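Local coordinates for microtubule-associated protein 1A/1B, light chain 3, putative (Trypanosoma brucei, PDB 3H9D) that probably acts in autophagy as a ubiquitin-like ATG8 protein and is predicted to be conjugated to a membrane phospholipid, at residues K23-E26 and R31-I34; A92-I97 and G106-K111. All blocks are in the same frame, centred on the assembly; numbering follows the deposited sequence.

Interaction 1 of 2, residues K23-E26 and R31-I34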
ATOM      1  N   LYS A  23      15.924 -12.833  -0.512  1.00 39.96           N
ATOM      2  CA  LYS A  23      16.428 -13.884   0.374  1.00 42.78           C
ATOM      3  C   LYS A  23      15.747 -15.228   0.089  1.00 44.25           C
ATOM      4  O   LYS A  23      16.316 -16.292   0.365  1.00 44.70           O
ATOM      5  CB  LYS A  23      16.221 -13.502   1.847  1.00 42.50           C
ATOM      6  CG  LYS A  23      17.159 -14.225   2.815  1.00 43.97           C
ATOM      7  CD  LYS A  23      16.877 -13.899   4.283  1.00 47.71           C
ATOM      8  CE  LYS A  23      15.981 -14.954   4.947  1.00 49.39           C
ATOM      9  NZ  LYS A  23      16.144 -15.012   6.438  1.00 48.76           N
ATOM     10  N   VAL A  24      14.524 -15.165  -0.440  1.00 45.24           N
ATOM     11  CA  VAL A  24      13.779 -16.357  -0.853  1.00 46.71           C
ATOM     12  C   VAL A  24      14.419 -16.999  -2.089  1.00 47.75           C
ATOM     13  O   VAL A  24      14.635 -18.211  -2.122  1.00 47.22           O
ATOM     14  CB  VAL A  24      12.276 -16.033  -1.109  1.00 46.07           C
ATOM     15  CG1 VAL A  24      11.625 -17.073  -2.022  1.00 46.05           C
ATOM     16  CG2 VAL A  24      11.523 -15.935   0.207  1.00 45.94           C
ATOM     17  N   ARG A  25      14.741 -16.169  -3.080  1.00 49.47           N
ATOM     18  CA  ARG A  25      15.253 -16.638  -4.365  1.00 51.75           C
ATOM     19  C   ARG A  25      16.755 -16.926  -4.343  1.00 53.24           C
ATOM     20  O   ARG A  25      17.316 -17.419  -5.329  1.00 53.56           O
ATOM     21  CB  ARG A  25      14.905 -15.638  -5.467  1.00 51.80           C
ATOM     22  CG  ARG A  25      13.447 -15.696  -5.901  1.00 52.98           C
ATOM     23  CD  ARG A  25      13.012 -14.393  -6.565  1.00 57.46           C
ATOM     24  NE  ARG A  25      13.429 -14.208  -7.966  1.00 60.04           N
ATOM     25  CZ  ARG A  25      13.566 -15.165  -8.887  1.00 60.90           C
ATOM     26  NH1 ARG A  25      13.329 -16.441  -8.601  1.00 59.57           N
ATOM     27  NH2 ARG A  25      13.944 -14.835 -10.117  1.00 60.95           N
ATOM     28  N   GLU A  26      17.390 -16.616  -3.212  1.00 54.93           N
ATOM     29  CA  GLU A  26      18.807 -16.894  -2.992  1.00 55.80           C
ATOM     30  C   GLU A  26      18.983 -18.195  -2.204  1.00 55.29           C
ATOM     31  O   GLU A  26      19.837 -19.013  -2.545  1.00 56.13           O
ATOM     32  CB  GLU A  26      19.467 -15.706  -2.280  1.00 56.56           C
ATOM     33  CG  GLU A  26      20.946 -15.869  -1.939  1.00 60.25           C
ATOM     34  CD  GLU A  26      21.177 -16.249  -0.481  1.00 63.77           C
ATOM     35  OE1 GLU A  26      21.894 -17.243  -0.236  1.00 64.22           O
ATOM     36  OE2 GLU A  26      20.645 -15.553   0.416  1.00 65.62           O
ATOM     37  N   ARG A  31      12.565 -21.786  -6.377  1.00 42.89           N
ATOM     38  CA  ARG A  31      11.219 -21.318  -5.996  1.00 39.68           C
ATOM     39  C   ARG A  31      10.904 -19.871  -6.379  1.00 37.89           C
ATOM     40  O   ARG A  31      11.799 -19.076  -6.707  1.00 37.57           O
ATOM     41  CB  ARG A  31      10.960 -21.533  -4.500  1.00 39.38           C
ATOM     42  CG  ARG A  31      11.364 -22.902  -4.014  1.00 37.35           C
ATOM     43  CD  ARG A  31      10.407 -23.469  -3.009  1.00 39.47           C
ATOM     44  NE  ARG A  31      10.597 -24.911  -2.928  1.00 38.98           N
ATOM     45  CZ  ARG A  31       9.655 -25.788  -2.606  1.00 39.68           C
ATOM     46  NH1 ARG A  31       8.422 -25.385  -2.332  1.00 40.92           N
ATOM     47  NH2 ARG A  31       9.948 -27.081  -2.580  1.00 36.57           N
ATOM     48  N   LEU A  32       9.612 -19.548  -6.338  1.00 35.45           N
ATOM     49  CA  LEU A  32       9.123 -18.222  -6.698  1.00 32.01           C
ATOM     50  C   LEU A  32       8.306 -17.657  -5.546  1.00 30.01           C
ATOM     51  O   LEU A  32       7.409 -18.330  -5.038  1.00 30.22           O
ATOM     52  CB  LEU A  32       8.282 -18.288  -7.977  1.00 31.05           C
ATOM     53  CG  LEU A  32       8.969 -18.843  -9.220  1.00 28.83           C
ATOM     54  CD1 LEU A  32       7.926 -19.192 -10.255  1.00 24.77           C
ATOM     55  CD2 LEU A  32       9.980 -17.841  -9.768  1.00 25.61           C
ATOM     56  N   PRO A  33       8.624 -16.422  -5.116  1.00 28.95           N
ATOM     57  CA  PRO A  33       7.935 -15.839  -3.961  1.00 26.60           C
ATOM     58  C   PRO A  33       6.581 -15.241  -4.339  1.00 25.48           C
ATOM     59  O   PRO A  33       6.501 -14.304  -5.139  1.00 25.24           O
ATOM     60  CB  PRO A  33       8.915 -14.776  -3.473  1.00 25.70           C
ATOM     61  CG  PRO A  33       9.670 -14.367  -4.681  1.00 26.27           C
ATOM     62  CD  PRO A  33       9.654 -15.516  -5.661  1.00 27.95           C
ATOM     63  N   ILE A  34       5.529 -15.808  -3.766  1.00 23.28           N
ATOM     64  CA  ILE A  34       4.161 -15.468  -4.123  1.00 23.15           C
ATOM     65  C   ILE A  34       3.395 -14.939  -2.905  1.00 21.99           C
ATOM     66  O   ILE A  34       3.469 -15.511  -1.812  1.00 19.59           O
ATOM     67  CB  ILE A  34       3.442 -16.705  -4.792  1.00 23.42           C
ATOM     68  CG1 ILE A  34       3.627 -16.689  -6.312  1.00 22.18           C
ATOM     69  CG2 ILE A  34       1.957 -16.756  -4.481  1.00 22.53           C
ATOM     70  CD1 ILE A  34       4.972 -17.205  -6.790  1.00 16.68           C
TER
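Val24 and Arg25, near the end of helix 14-27, pack on Pro33 of strand 31-38, part of the way the N-terminal helical extension of an ATG8 protein rests on the ubiquitin-like core. The tight part is the proline. Its CB meets Val24 CG1 at 3.8 Å, and CG1 gets there because it stands anti to the valine's own backbone N (chi1 158°). On the next residue the aliphatic stem of Arg25 passes across the proline ring at about a right angle, with Arg25 CD 3.7 Å from Pro33 CD. Two consecutive helix residues therefore grip one ring, by van der Waals contact. Leu53 covers Val24 and Tyr98 of helix 94-101 touches Pro33, and both Val24 and Pro33 are buried.

The looser side begins where the Arg25 chain bends at chi3 (79°), which brings the NH1 side of the guanidinium toward Arg31 O and Leu32. Tyr98 touches Arg25 as well, yet Arg25 and Arg31 are both partly exposed. Arg31 contributes its backbone rather than its side chain, which runs off to bond through NH1 to Leu53 O on the neighbouring strand. Leu32 reaches back with one methyl, CD2, lying 3.8 Å from Arg25 NH1. In the plane of the guanidinium, at its edge, sits Arg31 O, 3.6 Å from Arg25 NH1, too long a separation for a hydrogen bond.

Interaction 2 of 2, residues A92-I97 and G106-K111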
ATOM      1  N   ALA A  92      -1.347 -21.859 -17.931  1.00 39.33           N
ATOM      2  CA  ALA A  92      -0.175 -20.994 -17.869  1.00 37.20           C
ATOM      3  C   ALA A  92       0.873 -21.515 -16.885  1.00 36.85           C
ATOM      4  O   ALA A  92       0.552 -22.201 -15.909  1.00 34.80           O
ATOM      5  CB  ALA A  92      -0.586 -19.575 -17.527  1.00 37.29           C
ATOM      6  N   GLN A  93       2.131 -21.195 -17.166  1.00 37.03           N
ATOM      7  CA  GLN A  93       3.237 -21.594 -16.313  1.00 37.24           C
ATOM      8  C   GLN A  93       3.412 -20.532 -15.243  1.00 36.67           C
ATOM      9  O   GLN A  93       3.600 -19.360 -15.569  1.00 36.65           O
ATOM     10  CB  GLN A  93       4.531 -21.700 -17.131  1.00 38.50           C
ATOM     11  CG  GLN A  93       4.484 -22.652 -18.333  1.00 41.71           C
ATOM     12  CD  GLN A  93       4.105 -24.087 -17.969  1.00 46.51           C
ATOM     13  OE1 GLN A  93       3.413 -24.764 -18.738  1.00 48.32           O
ATOM     14  NE2 GLN A  93       4.564 -24.562 -16.802  1.00 44.66           N
ATOM     15  N   MET A  94       3.357 -20.927 -13.971  1.00 35.75           N
ATOM     16  CA  MET A  94       3.561 -19.968 -12.878  1.00 34.39           C
ATOM     17  C   MET A  94       4.749 -19.042 -13.152  1.00 34.25           C
ATOM     18  O   MET A  94       4.665 -17.831 -12.931  1.00 33.51           O
ATOM     19  CB  MET A  94       3.732 -20.680 -11.533  1.00 33.85           C
ATOM     20  CG  MET A  94       2.418 -21.121 -10.894  1.00 32.04           C
ATOM     21  SD  MET A  94       1.299 -19.748 -10.545  1.00 32.44           S
ATOM     22  CE  MET A  94       2.088 -18.996  -9.111  1.00 26.73           C
ATOM     23  N   ALA A  95       5.826 -19.622 -13.684  1.00 33.86           N
ATOM     24  CA  ALA A  95       7.091 -18.927 -13.913  1.00 33.42           C
ATOM     25  C   ALA A  95       7.065 -17.930 -15.077  1.00 34.11           C
ATOM     26  O   ALA A  95       7.958 -17.082 -15.181  1.00 34.90           O
ATOM     27  CB  ALA A  95       8.198 -19.942 -14.107  1.00 34.65           C
ATOM     28  N   ASP A  96       6.061 -18.048 -15.952  1.00 33.95           N
ATOM     29  CA  ASP A  96       5.759 -17.020 -16.958  1.00 33.69           C
ATOM     30  C   ASP A  96       4.960 -15.879 -16.329  1.00 32.97           C
ATOM     31  O   ASP A  96       5.198 -14.706 -16.626  1.00 32.13           O
ATOM     32  CB  ASP A  96       4.961 -17.602 -18.136  1.00 33.22           C
ATOM     33  CG  ASP A  96       5.816 -18.448 -19.092  1.00 37.18           C
ATOM     34  OD1 ASP A  96       7.068 -18.350 -19.072  1.00 36.76           O
ATOM     35  OD2 ASP A  96       5.211 -19.211 -19.882  1.00 37.69           O
ATOM     36  N   ILE A  97       3.994 -16.241 -15.484  1.00 32.75           N
ATOM     37  CA  ILE A  97       3.192 -15.276 -14.723  1.00 33.58           C
ATOM     38  C   ILE A  97       4.090 -14.465 -13.789  1.00 34.14           C
ATOM     39  O   ILE A  97       3.931 -13.252 -13.667  1.00 36.05           O
ATOM     40  CB  ILE A  97       2.042 -15.972 -13.914  1.00 33.46           C
ATOM     41  CG1 ILE A  97       1.261 -16.969 -14.787  1.00 32.25           C
ATOM     42  CG2 ILE A  97       1.101 -14.946 -13.278  1.00 30.58           C
ATOM     43  CD1 ILE A  97       0.535 -16.357 -15.990  1.00 30.32           C
ATOM     44  N   GLY A 106       9.671  -7.838  -5.856  1.00 30.36           N
ATOM     45  CA  GLY A 106      10.112  -9.188  -6.233  1.00 29.84           C
ATOM     46  C   GLY A 106       9.069 -10.267  -5.997  1.00 29.67           C
ATOM     47  O   GLY A 106       9.271 -11.428  -6.376  1.00 29.47           O
ATOM     48  N   PHE A 107       7.961  -9.882  -5.359  1.00 28.17           N
ATOM     49  CA  PHE A 107       6.843 -10.784  -5.090  1.00 26.69           C
ATOM     50  C   PHE A 107       5.866 -10.761  -6.252  1.00 26.06           C
ATOM     51  O   PHE A 107       5.718  -9.739  -6.919  1.00 25.27           O
ATOM     52  CB  PHE A 107       6.102 -10.380  -3.804  1.00 25.82           C
ATOM     53  CG  PHE A 107       6.751 -10.873  -2.539  1.00 26.45           C
ATOM     54  CD1 PHE A 107       7.336  -9.975  -1.644  1.00 26.04           C
ATOM     55  CD2 PHE A 107       6.764 -12.237  -2.228  1.00 24.79           C
ATOM     56  CE1 PHE A 107       7.946 -10.429  -0.460  1.00 24.29           C
ATOM     57  CE2 PHE A 107       7.364 -12.701  -1.051  1.00 23.11           C
ATOM     58  CZ  PHE A 107       7.961 -11.791  -0.162  1.00 23.25           C
ATOM     59  N   LEU A 108       5.220 -11.896  -6.501  1.00 24.91           N
ATOM     60  CA  LEU A 108       4.070 -11.945  -7.393  1.00 25.17           C
ATOM     61  C   LEU A 108       2.812 -11.881  -6.543  1.00 24.18           C
ATOM     62  O   LEU A 108       2.569 -12.768  -5.728  1.00 23.46           O
ATOM     63  CB  LEU A 108       4.073 -13.227  -8.241  1.00 25.96           C
ATOM     64  CG  LEU A 108       2.846 -13.505  -9.128  1.00 27.44           C
ATOM     65  CD1 LEU A 108       2.813 -12.554 -10.316  1.00 28.72           C
ATOM     66  CD2 LEU A 108       2.819 -14.952  -9.606  1.00 25.63           C
ATOM     67  N   TYR A 109       2.014 -10.832  -6.732  1.00 22.88           N
ATOM     68  CA  TYR A 109       0.777 -10.670  -5.964  1.00 22.28           C
ATOM     69  C   TYR A 109      -0.405 -11.310  -6.671  1.00 21.94           C
ATOM     70  O   TYR A 109      -0.777 -10.914  -7.773  1.00 23.27           O
ATOM     71  CB  TYR A 109       0.497  -9.188  -5.664  1.00 21.45           C
ATOM     72  CG  TYR A 109       1.433  -8.609  -4.640  1.00 22.61           C
ATOM     73  CD1 TYR A 109       2.746  -8.261  -4.974  1.00 24.45           C
ATOM     74  CD2 TYR A 109       1.017  -8.424  -3.332  1.00 23.93           C
ATOM     75  CE1 TYR A 109       3.618  -7.742  -4.015  1.00 26.00           C
ATOM     76  CE2 TYR A 109       1.875  -7.893  -2.375  1.00 25.43           C
ATOM     77  CZ  TYR A 109       3.171  -7.557  -2.718  1.00 24.17           C
ATOM     78  OH  TYR A 109       4.010  -7.040  -1.751  1.00 23.04           O
ATOM     79  N   MET A 110      -1.000 -12.300  -6.026  1.00 21.21           N
ATOM     80  CA  MET A 110      -2.126 -13.004  -6.620  1.00 21.58           C
ATOM     81  C   MET A 110      -3.325 -12.840  -5.731  1.00 20.19           C
ATOM     82  O   MET A 110      -3.170 -12.654  -4.532  1.00 20.85           O
ATOM     83  CB  MET A 110      -1.816 -14.493  -6.789  1.00 21.39           C
ATOM     84  CG  MET A 110      -0.551 -14.781  -7.567  1.00 23.78           C
ATOM     85  SD  MET A 110      -0.280 -16.543  -7.774  1.00 32.54           S
ATOM     86  CE  MET A 110      -1.617 -16.964  -8.893  1.00 26.34           C
ATOM     87  N   LYS A 111      -4.511 -12.878  -6.331  1.00 20.27           N
ATOM     88  CA  LYS A 111      -5.768 -12.953  -5.594  1.00 20.08           C
ATOM     89  C   LYS A 111      -6.419 -14.284  -5.913  1.00 19.23           C
ATOM     90  O   LYS A 111      -6.151 -14.879  -6.953  1.00 18.54           O
ATOM     91  CB  LYS A 111      -6.715 -11.815  -5.992  1.00 21.60           C
ATOM     92  CG  LYS A 111      -6.130 -10.414  -5.916  1.00 22.41           C
ATOM     93  CD  LYS A 111      -6.644  -9.645  -4.713  1.00 31.90           C
ATOM     94  CE  LYS A 111      -5.760  -9.846  -3.492  1.00 33.35           C
ATOM     95  NZ  LYS A 111      -6.309  -9.144  -2.304  1.00 35.17           N
TER
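Leu108 pushes its forked end from strand 108-113 into the hollow between Met94 and Ile97, one turn apart on helix 94-101. The two methyls have different neighbours for the most part. CD2 is the bump that sits between the side chains, with Ile97 CG2 and Met94 CE each 4.1 Å away from Leu108 CD2. CD1 faces the carbonyl of Ile97, with Leu108 CD1 3.6 Å from Ile97 O. Leucine CG lies anti to its backbone N (chi1 174°), which carries the fork out towards the helix.

Met94 closes the hollow by curling: bends at chi2 (-61°) and chi3 (-74°) bring its CE back to the strand, against Met110 SD at 3.7 Å. That thioether belongs to the residue two along from Leu108, on the same face of the strand, so the Met94 methyl touches both. All four side chains are buried and the side-chain contacts are all apolar. Phe63 of helix 60-71 touches both methionines, Val60 touches Ile97, and Thr83 of strand 80-83 touches Ile97 and Leu108. Filling of this kind, a short helix pressed onto the central strand beside the main helix, belongs to the hydrophobic core of the ubiquitin-like beta-grasp fold.

Overall arrangement
Both contacts set a helix against the same mixed sheet, on the neighbouring strands 31-38 and 108-113, and they meet directly: Pro33 O and Leu108 N are 3.0 Å apart in a probable backbone hydrogen bond. Interaction 2 lies deep in the core, its centre about 7 Å from the centre of the chain, and is made of buried apolar side chains, two of them methionines. Interaction 1 is farther out, about 13 Å from that centre, where an arginine mixes greasy stem with charged, partly exposed end. Leu32 CD1 also packs on Ala95 CA, tying the strand of the first contact to the helix of the second, and the two centres are about 12 Å apart.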